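Local coordinates for uncharacterized protein (Staphylococcus saprophyticus subsp. saprophyticus ATCC 15305, PDB 3FOJ) that is of unknown function but has a rhodanese-like domain, consistent with a role as a small sulfurtransferase or sulfur-carrying protein, at residues Asn20-Arg25 with Asn51-Asn56; Tyr59-Lys64 with Gln71-Leu76. All coordinates share one frame; numbering follows the deposited sequence.

The two contacts illustrate how one sheet of a small rhodanese-like domain is covered by different parts of the chain. Strands 20-23 and 58-62 are neighbours, joined by backbone hydrogen bonds, among them a probable one of 2.8 Å from Tyr-60 N to Asn-20 O. Contact 1 lays the loop 51-56 against the first strand, contact 2 lays helix 67-77 against the second, and their centres are about 9 Å apart. A second probable bond, also 2.8 Å, ties Asn-54 N of contact 1 to Tyr-59 OH of contact 2. The bound sodium ion is nearer contact 1, about 8 Å from the Tyr-52 side chain and about 13 Å from that of Ile-61.

Contact 1. Residues Asn20-Arg25 with Asn51-Asn56; sequences NIVDVR and NYFNDN
Val-22 meets the aromatic pair Tyr-52 and Phe-53 with a single methyl group. Its CG2 lies 3.9 Å from Phe-53 CE1 and 4.2 Å from Tyr-52 CE2, approaching both rings obliquely. Val-22 and Phe-53 come from opposite directions, whereas the tyrosine slides past the valine. The two rings also pack on one another: Tyr-52 CD2 sits 3.9 Å above the plane of the Phe-53 ring, over its centre.

The torsions explain how consecutive residues can share one methyl. Tyr-52 sends CG anti to its backbone N (chi1 169°), while in Phe-53 the same atom swings back beside the N (chi1 -58°), and both rings end near the strand.

At the outer end of Tyr-52 the contact turns polar. Water 1 lies in the ring plane, at its edge, 2.8 Å from Tyr-52 OH, and donates to Ile-21 O over 3.1 Å, so the peptide just before Val-22 is linked to the loop through solvent.

Further out, Phe-53 makes an edge-to-face pair with Tyr-59, whose OH bonds to Asn-54 N, and Val-22 is held in the sheet by backbone bonds to Tyr-60 and Ile-62. At the C-terminal end of the strand, Asp-23 OD1 accepts from Arg-25 N in an Asx turn and also from Arg-25 NE at 3.0 Å, while OD2 takes NH2 at 2.8 Å. This side-on salt bridge uses the syn lone pairs, and Gly-33 O binds the same NH2. In the loop, Asn-54 OD1 closes a second Asx turn by accepting from Asn-56 N.

The principle is a division of labour: apolar packing joins the segments, a single water gives the polar link between Ile-21 and Tyr-52, and the Asx turns and salt bridge tie down the chain beside the contact.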
ATOM      1  N   ASN A  20       1.373   6.735  -5.080  1.00 16.59           N
ATOM      2  CA  ASN A  20       0.928   6.796  -3.693  1.00 15.33           C
ATOM      3  C   ASN A  20       0.869   5.382  -3.131  1.00 14.94           C
ATOM      4  O   ASN A  20       0.116   4.549  -3.631  1.00 14.74           O
ATOM      5  CB  ASN A  20      -0.469   7.406  -3.609  1.00 16.20           C
ATOM      6  CG  ASN A  20      -0.539   8.807  -4.184  1.00 18.74           C
ATOM      7  OD1 ASN A  20      -1.560   9.202  -4.745  1.00 21.49           O
ATOM      8  ND2 ASN A  20       0.533   9.570  -4.030  1.00 17.74           N
ATOM      9  N   ILE A  21       1.658   5.115  -2.096  1.00 12.52           N
ATOM     10  CA  ILE A  21       1.676   3.803  -1.463  1.00 11.62           C
ATOM     11  C   ILE A  21       1.234   3.938  -0.010  1.00 11.22           C
ATOM     12  O   ILE A  21       1.665   4.854   0.686  1.00 11.34           O
ATOM     13  CB  ILE A  21       3.093   3.187  -1.467  1.00 12.10           C
ATOM     14  CG1 ILE A  21       3.563   2.967  -2.904  1.00 13.65           C
ATOM     15  CG2 ILE A  21       3.096   1.877  -0.684  1.00 13.49           C
ATOM     16  CD1 ILE A  21       5.007   2.523  -3.007  1.00 16.59           C
ATOM     17  N   VAL A  22       0.364   3.030   0.430  1.00  8.77           N
ATOM     18  CA  VAL A  22      -0.115   3.010   1.808  1.00 10.85           C
ATOM     19  C   VAL A  22       0.194   1.632   2.395  1.00  9.87           C
ATOM     20  O   VAL A  22      -0.300   0.607   1.911  1.00 10.26           O
ATOM     21  CB  VAL A  22      -1.642   3.274   1.903  1.00  9.14           C
ATOM     22  CG1 VAL A  22      -2.093   3.195   3.356  1.00 11.21           C
ATOM     23  CG2 VAL A  22      -1.976   4.643   1.321  1.00 12.22           C
ATOM     24  N   ASP A  23       1.039   1.635   3.423  1.00  9.64           N
ATOM     25  CA  ASP A  23       1.488   0.441   4.142  1.00 10.23           C
ATOM     26  C   ASP A  23       0.527   0.265   5.321  1.00 10.36           C
ATOM     27  O   ASP A  23       0.513   1.090   6.231  1.00 10.60           O
ATOM     28  CB  ASP A  23       2.911   0.695   4.655  1.00 11.35           C
ATOM     29  CG  ASP A  23       3.548  -0.526   5.292  1.00 11.91           C
ATOM     30  OD1 ASP A  23       2.832  -1.368   5.874  1.00 10.55           O
ATOM     31  OD2 ASP A  23       4.793  -0.628   5.230  1.00 13.85           O
ATOM     32  N   VAL A  24      -0.262  -0.808   5.314  1.00  8.66           N
ATOM     33  CA  VAL A  24      -1.241  -1.027   6.375  1.00  9.97           C
ATOM     34  C   VAL A  24      -0.854  -2.028   7.470  1.00 10.65           C
ATOM     35  O   VAL A  24      -1.710  -2.507   8.221  1.00 11.39           O
ATOM     36  CB  VAL A  24      -2.615  -1.416   5.760  1.00  8.64           C
ATOM     37  CG1 VAL A  24      -3.087  -0.304   4.823  1.00  8.89           C
ATOM     38  CG2 VAL A  24      -2.501  -2.728   4.983  1.00 10.15           C
ATOM     39  N   ARG A  25       0.434  -2.340   7.566  1.00 11.00           N
ATOM     40  CA  ARG A  25       0.912  -3.265   8.591  1.00 12.10           C
ATOM     41  C   ARG A  25       0.908  -2.549   9.941  1.00 13.63           C
ATOM     42  O   ARG A  25       0.612  -1.357  10.014  1.00 13.67           O
ATOM     43  CB  ARG A  25       2.333  -3.729   8.267  1.00 11.59           C
ATOM     44  CG  ARG A  25       2.460  -4.547   6.982  1.00 11.59           C
ATOM     45  CD  ARG A  25       3.921  -4.872   6.698  1.00 12.28           C
ATOM     46  NE  ARG A  25       4.691  -3.653   6.474  1.00 11.45           N
ATOM     47  CZ  ARG A  25       6.016  -3.572   6.515  1.00 10.45           C
ATOM     48  NH1 ARG A  25       6.748  -4.649   6.776  1.00 13.85           N
ATOM     49  NH2 ARG A  25       6.608  -2.403   6.301  1.00 10.14           N
ATOM     50  N   ASN A  51     -10.356  10.487   5.241  1.00 14.29           N
ATOM     51  CA  ASN A  51     -10.073  11.857   4.816  1.00 15.74           C
ATOM     52  C   ASN A  51      -8.653  12.015   4.265  1.00 15.01           C
ATOM     53  O   ASN A  51      -8.331  13.023   3.633  1.00 16.53           O
ATOM     54  CB  ASN A  51     -10.311  12.820   5.989  1.00 17.28           C
ATOM     55  CG  ASN A  51     -10.165  14.277   5.594  1.00 20.32           C
ATOM     56  OD1 ASN A  51      -9.121  14.891   5.809  1.00 23.08           O
ATOM     57  ND2 ASN A  51     -11.217  14.837   5.007  1.00 23.16           N
ATOM     58  N   TYR A  52      -7.804  11.020   4.502  1.00 13.85           N
ATOM     59  CA  TYR A  52      -6.432  11.058   3.999  1.00 12.58           C
ATOM     60  C   TYR A  52      -6.402  10.891   2.480  1.00 11.68           C
ATOM     61  O   TYR A  52      -5.566  11.482   1.794  1.00 13.32           O
ATOM     62  CB  TYR A  52      -5.594   9.930   4.618  1.00 12.79           C
ATOM     63  CG  TYR A  52      -4.251   9.740   3.945  1.00 12.41           C
ATOM     64  CD1 TYR A  52      -3.175  10.579   4.244  1.00 13.53           C
ATOM     65  CD2 TYR A  52      -4.065   8.754   2.973  1.00 13.09           C
ATOM     66  CE1 TYR A  52      -1.952  10.444   3.590  1.00 14.88           C
ATOM     67  CE2 TYR A  52      -2.846   8.614   2.314  1.00 14.56           C
ATOM     68  CZ  TYR A  52      -1.797   9.461   2.627  1.00 15.18           C
ATOM     69  OH  TYR A  52      -0.592   9.332   1.974  1.00 18.76           O
ATOM     70  N   PHE A  53      -7.323  10.077   1.973  1.00 11.89           N
ATOM     71  CA  PHE A  53      -7.401   9.745   0.552  1.00 12.03           C
ATOM     72  C   PHE A  53      -8.056  10.784  -0.357  1.00 12.25           C
ATOM     73  O   PHE A  53      -9.216  11.153  -0.166  1.00 14.80           O
ATOM     74  CB  PHE A  53      -8.120   8.399   0.399  1.00 11.07           C
ATOM     75  CG  PHE A  53      -7.450   7.270   1.139  1.00 11.20           C
ATOM     76  CD1 PHE A  53      -6.431   6.531   0.544  1.00 10.51           C
ATOM     77  CD2 PHE A  53      -7.820   6.966   2.447  1.00 11.08           C
ATOM     78  CE1 PHE A  53      -5.783   5.511   1.243  1.00  9.51           C
ATOM     79  CE2 PHE A  53      -7.179   5.954   3.158  1.00 11.53           C
ATOM     80  CZ  PHE A  53      -6.159   5.221   2.553  1.00 11.04           C
ATOM     81  N   ASN A  54      -7.293  11.240  -1.346  1.00 11.55           N
ATOM     82  CA  ASN A  54      -7.757  12.217  -2.327  1.00 12.68           C
ATOM     83  C   ASN A  54      -8.550  11.447  -3.383  1.00 13.72           C
ATOM     84  O   ASN A  54      -8.018  10.546  -4.029  1.00 13.64           O
ATOM     85  CB  ASN A  54      -6.550  12.910  -2.967  1.00 13.35           C
ATOM     86  CG  ASN A  54      -6.940  14.077  -3.860  1.00 13.59           C
ATOM     87  OD1 ASN A  54      -7.683  13.917  -4.825  1.00 13.71           O
ATOM     88  ND2 ASN A  54      -6.428  15.259  -3.541  1.00 14.03           N
ATOM     89  N   ASP A  55      -9.818  11.803  -3.555  1.00 13.78           N
ATOM     90  CA  ASP A  55     -10.678  11.112  -4.512  1.00 16.23           C
ATOM     91  C   ASP A  55     -10.222  11.195  -5.966  1.00 14.92           C
ATOM     92  O   ASP A  55     -10.678  10.419  -6.806  1.00 17.02           O
ATOM     93  CB  ASP A  55     -12.112  11.635  -4.405  1.00 20.14           C
ATOM     94  CG  ASP A  55     -12.717  11.399  -3.035  1.00 24.89           C
ATOM     95  OD1 ASP A  55     -12.677  10.244  -2.558  1.00 29.41           O
ATOM     96  OD2 ASP A  55     -13.234  12.365  -2.435  1.00 28.89           O
ATOM     97  N   ASN A  56      -9.321  12.123  -6.264  1.00 14.42           N
ATOM     98  CA  ASN A  56      -8.838  12.301  -7.629  1.00 15.18           C
ATOM     99  C   ASN A  56      -7.576  11.485  -7.903  1.00 14.92           C
ATOM    100  O   ASN A  56      -7.068  11.468  -9.024  1.00 15.07           O
ATOM    101  CB  ASN A  56      -8.566  13.788  -7.878  1.00 15.03           C
ATOM    102  CG  ASN A  56      -8.739  14.182  -9.333  1.00 16.73           C
ATOM    103  OD1 ASN A  56      -9.771  13.899  -9.949  1.00 17.97           O
ATOM    104  ND2 ASN A  56      -7.739  14.854  -9.887  1.00 18.61           N
TER
HETATM  105  O   HOH W   1       0.226   7.476   0.037  1.00 17.99           O

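Contact 2. Residues Tyr59-Lys64 with Gln71-Leu76; sequences YYIICK and QVVQYL
Ile-61 packs on Val-72, Val-73 and Leu-76 with no flat group in the interface; in place of ring faces and edges, two branches of the isoleucine, CG2 and CG1 with its terminal CD1, share three partners on the helix. The Ile-61 and Val-72 side chains cross at about a right angle, with Ile-61 CG2 3.9 Å from Val-72 CG1. Alongside Val-73 the two side chains slide past each other in opposite directions, with Ile-61 CG1 3.7 Å from Val-73 CG2. The Ile-61 side chain meets Leu-76 tip to tip, Ile-61 CD1 to Leu-76 CD1 at 3.8 Å. Because CG1 is turned beside the backbone N (chi1 -46°) and CG2 lies anti to it, the branches part toward different helical residues.

The helix segment runs roughly antiparallel to the strand, at 146°, with the axes 8.9 Å apart at closest approach. Val-73 and Leu-76 also touch Ala-83 of the next strand, so the helix bridges two adjacent strands.

Cys-63, just after the strand, touches Arg-68 and Ser-69; its place is consistent with that of the active-site cysteine in rhodanese-like domains. Strand 58-62, helix 67-77 and strand 82-86 together form a beta-alpha-beta crossover, the building unit of this alpha/beta fold.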
ATOM      1  N   TYR A  59      -4.368   4.893  -4.983  1.00 10.13           N
ATOM      2  CA  TYR A  59      -3.470   4.427  -3.935  1.00  9.96           C
ATOM      3  C   TYR A  59      -3.172   2.935  -4.018  1.00  8.89           C
ATOM      4  O   TYR A  59      -4.078   2.117  -4.187  1.00 10.56           O
ATOM      5  CB  TYR A  59      -4.071   4.754  -2.565  1.00  9.90           C
ATOM      6  CG  TYR A  59      -4.274   6.233  -2.345  1.00  9.82           C
ATOM      7  CD1 TYR A  59      -5.366   6.907  -2.904  1.00  9.57           C
ATOM      8  CD2 TYR A  59      -3.340   6.976  -1.627  1.00 10.20           C
ATOM      9  CE1 TYR A  59      -5.512   8.287  -2.749  1.00 10.31           C
ATOM     10  CE2 TYR A  59      -3.473   8.341  -1.470  1.00 10.81           C
ATOM     11  CZ  TYR A  59      -4.557   8.995  -2.031  1.00 12.17           C
ATOM     12  OH  TYR A  59      -4.662  10.357  -1.877  1.00 11.88           O
ATOM     13  N   TYR A  60      -1.890   2.599  -3.895  1.00  7.94           N
ATOM     14  CA  TYR A  60      -1.445   1.214  -3.934  1.00  7.51           C
ATOM     15  C   TYR A  60      -1.307   0.765  -2.486  1.00  7.91           C
ATOM     16  O   TYR A  60      -0.574   1.368  -1.711  1.00  9.38           O
ATOM     17  CB  TYR A  60      -0.118   1.110  -4.692  1.00  8.92           C
ATOM     18  CG  TYR A  60      -0.264   1.447  -6.162  1.00  9.50           C
ATOM     19  CD1 TYR A  60      -0.276   2.771  -6.603  1.00 12.61           C
ATOM     20  CD2 TYR A  60      -0.443   0.439  -7.109  1.00 10.73           C
ATOM     21  CE1 TYR A  60      -0.468   3.081  -7.961  1.00 11.21           C
ATOM     22  CE2 TYR A  60      -0.636   0.737  -8.457  1.00 11.75           C
ATOM     23  CZ  TYR A  60      -0.647   2.052  -8.876  1.00 12.19           C
ATOM     24  OH  TYR A  60      -0.837   2.332 -10.211  1.00 13.45           O
ATOM     25  N   ILE A  61      -2.021  -0.297  -2.134  1.00  7.05           N
ATOM     26  CA  ILE A  61      -2.049  -0.791  -0.762  1.00  7.70           C
ATOM     27  C   ILE A  61      -1.199  -2.033  -0.558  1.00  8.70           C
ATOM     28  O   ILE A  61      -1.318  -3.001  -1.304  1.00  7.54           O
ATOM     29  CB  ILE A  61      -3.502  -1.111  -0.358  1.00  6.73           C
ATOM     30  CG1 ILE A  61      -4.430   0.042  -0.787  1.00  7.83           C
ATOM     31  CG2 ILE A  61      -3.585  -1.397   1.130  1.00  8.38           C
ATOM     32  CD1 ILE A  61      -4.068   1.417  -0.227  1.00  8.84           C
ATOM     33  N   ILE A  62      -0.355  -2.014   0.471  1.00  9.39           N
ATOM     34  CA  ILE A  62       0.512  -3.156   0.748  1.00  9.75           C
ATOM     35  C   ILE A  62       0.505  -3.545   2.229  1.00 10.17           C
ATOM     36  O   ILE A  62       0.410  -2.690   3.107  1.00  9.63           O
ATOM     37  CB  ILE A  62       1.966  -2.861   0.274  1.00  9.02           C
ATOM     38  CG1 ILE A  62       2.784  -4.147   0.271  1.00  9.82           C
ATOM     39  CG2 ILE A  62       2.614  -1.802   1.162  1.00 10.30           C
ATOM     40  CD1 ILE A  62       4.149  -3.980  -0.373  1.00 11.71           C
ATOM     41  N   CYS A  63       0.582  -4.847   2.490  1.00  8.74           N
ATOM     42  CA  CYS A  63       0.602  -5.366   3.849  0.50  9.29           C
ATOM     43  C   CYS A  63       1.695  -6.427   3.903  1.00 10.48           C
ATOM     44  O   CYS A  63       2.554  -6.472   3.029  1.00 10.04           O
ATOM     45  CB  CYS A  63      -0.753  -5.978   4.216  0.50  8.78           C
ATOM     46  SG  CYS A  63      -1.232  -7.417   3.238  0.50 18.91           S
ATOM     47  N   LYS A  64       1.675  -7.274   4.924  1.00 11.17           N
ATOM     48  CA  LYS A  64       2.687  -8.316   5.038  1.00 13.25           C
ATOM     49  C   LYS A  64       2.584  -9.394   3.957  1.00 13.33           C
ATOM     50  O   LYS A  64       3.573  -9.699   3.288  1.00 12.84           O
ATOM     51  CB  LYS A  64       2.610  -8.985   6.417  1.00 15.23           C
ATOM     52  CG  LYS A  64       3.486 -10.232   6.551  1.00 19.13           C
ATOM     53  CD  LYS A  64       3.119 -11.023   7.799  1.00 24.12           C
ATOM     54  CE  LYS A  64       3.782 -12.396   7.808  1.00 26.90           C
ATOM     55  NZ  LYS A  64       3.255 -13.253   8.909  1.00 29.65           N
ATOM     56  N   GLN A  71      -8.266  -6.712   1.291  1.00 10.67           N
ATOM     57  CA  GLN A  71      -9.459  -6.410   2.074  1.00 11.00           C
ATOM     58  C   GLN A  71      -9.604  -4.900   2.164  1.00 10.93           C
ATOM     59  O   GLN A  71     -10.698  -4.353   2.005  1.00 11.44           O
ATOM     60  CB  GLN A  71      -9.336  -7.005   3.479  1.00 11.89           C
ATOM     61  CG  GLN A  71      -9.481  -8.518   3.522  1.00 14.46           C
ATOM     62  CD  GLN A  71      -9.203  -9.088   4.896  1.00 15.22           C
ATOM     63  OE1 GLN A  71      -8.080  -9.496   5.198  1.00 21.60           O
ATOM     64  NE2 GLN A  71     -10.222  -9.108   5.746  1.00 18.17           N
ATOM     65  N   VAL A  72      -8.485  -4.226   2.418  1.00 10.44           N
ATOM     66  CA  VAL A  72      -8.477  -2.774   2.510  1.00  9.44           C
ATOM     67  C   VAL A  72      -8.851  -2.142   1.168  1.00  9.88           C
ATOM     68  O   VAL A  72      -9.567  -1.145   1.128  1.00  9.62           O
ATOM     69  CB  VAL A  72      -7.091  -2.256   2.965  1.00 10.39           C
ATOM     70  CG1 VAL A  72      -7.013  -0.744   2.817  1.00  9.32           C
ATOM     71  CG2 VAL A  72      -6.850  -2.649   4.413  1.00 12.05           C
ATOM     72  N   VAL A  73      -8.364  -2.717   0.070  1.00  8.77           N
ATOM     73  CA  VAL A  73      -8.678  -2.189  -1.252  1.00  9.13           C
ATOM     74  C   VAL A  73     -10.185  -2.239  -1.498  1.00  9.15           C
ATOM     75  O   VAL A  73     -10.771  -1.260  -1.943  1.00  9.69           O
ATOM     76  CB  VAL A  73      -7.932  -2.972  -2.359  1.00  8.15           C
ATOM     77  CG1 VAL A  73      -8.449  -2.568  -3.744  1.00  9.94           C
ATOM     78  CG2 VAL A  73      -6.436  -2.683  -2.262  1.00  9.35           C
ATOM     79  N   GLN A  74     -10.809  -3.374  -1.197  1.00 10.10           N
ATOM     80  CA  GLN A  74     -12.253  -3.509  -1.385  1.00 11.68           C
ATOM     81  C   GLN A  74     -12.994  -2.487  -0.529  1.00 11.56           C
ATOM     82  O   GLN A  74     -13.945  -1.847  -0.986  1.00 13.18           O
ATOM     83  CB  GLN A  74     -12.711  -4.921  -1.022  1.00 12.85           C
ATOM     84  CG  GLN A  74     -12.276  -5.986  -2.016  1.00 18.52           C
ATOM     85  CD  GLN A  74     -12.915  -7.329  -1.741  1.00 22.15           C
ATOM     86  OE1 GLN A  74     -12.672  -7.947  -0.705  1.00 26.18           O
ATOM     87  NE2 GLN A  74     -13.744  -7.789  -2.671  1.00 23.76           N
ATOM     88  N   TYR A  75     -12.552  -2.330   0.713  1.00 11.19           N
ATOM     89  CA  TYR A  75     -13.170  -1.374   1.616  1.00 11.77           C
ATOM     90  C   TYR A  75     -13.048   0.041   1.049  1.00 11.41           C
ATOM     91  O   TYR A  75     -14.022   0.793   1.011  1.00 12.29           O
ATOM     92  CB  TYR A  75     -12.500  -1.440   2.989  1.00 11.43           C
ATOM     93  CG  TYR A  75     -13.074  -0.460   3.976  1.00 11.32           C
ATOM     94  CD1 TYR A  75     -14.289  -0.713   4.614  1.00 12.90           C
ATOM     95  CD2 TYR A  75     -12.431   0.745   4.236  1.00 11.30           C
ATOM     96  CE1 TYR A  75     -14.846   0.215   5.483  1.00 14.50           C
ATOM     97  CE2 TYR A  75     -12.979   1.680   5.103  1.00 14.39           C
ATOM     98  CZ  TYR A  75     -14.187   1.411   5.721  1.00 14.82           C
ATOM     99  OH  TYR A  75     -14.738   2.340   6.565  1.00 18.46           O
ATOM    100  N   LEU A  76     -11.847   0.401   0.604  1.00  9.38           N
ATOM    101  CA  LEU A  76     -11.623   1.728   0.043  1.00 10.04           C
ATOM    102  C   LEU A  76     -12.490   1.977  -1.191  1.00 10.03           C
ATOM    103  O   LEU A  76     -13.133   3.020  -1.298  1.00 10.89           O
ATOM    104  CB  LEU A  76     -10.142   1.917  -0.301  1.00 10.45           C
ATOM    105  CG  LEU A  76      -9.218   1.995   0.920  1.00 10.35           C
ATOM    106  CD1 LEU A  76      -7.777   2.062   0.456  1.00 11.29           C
ATOM    107  CD2 LEU A  76      -9.565   3.222   1.767  1.00 12.95           C
TER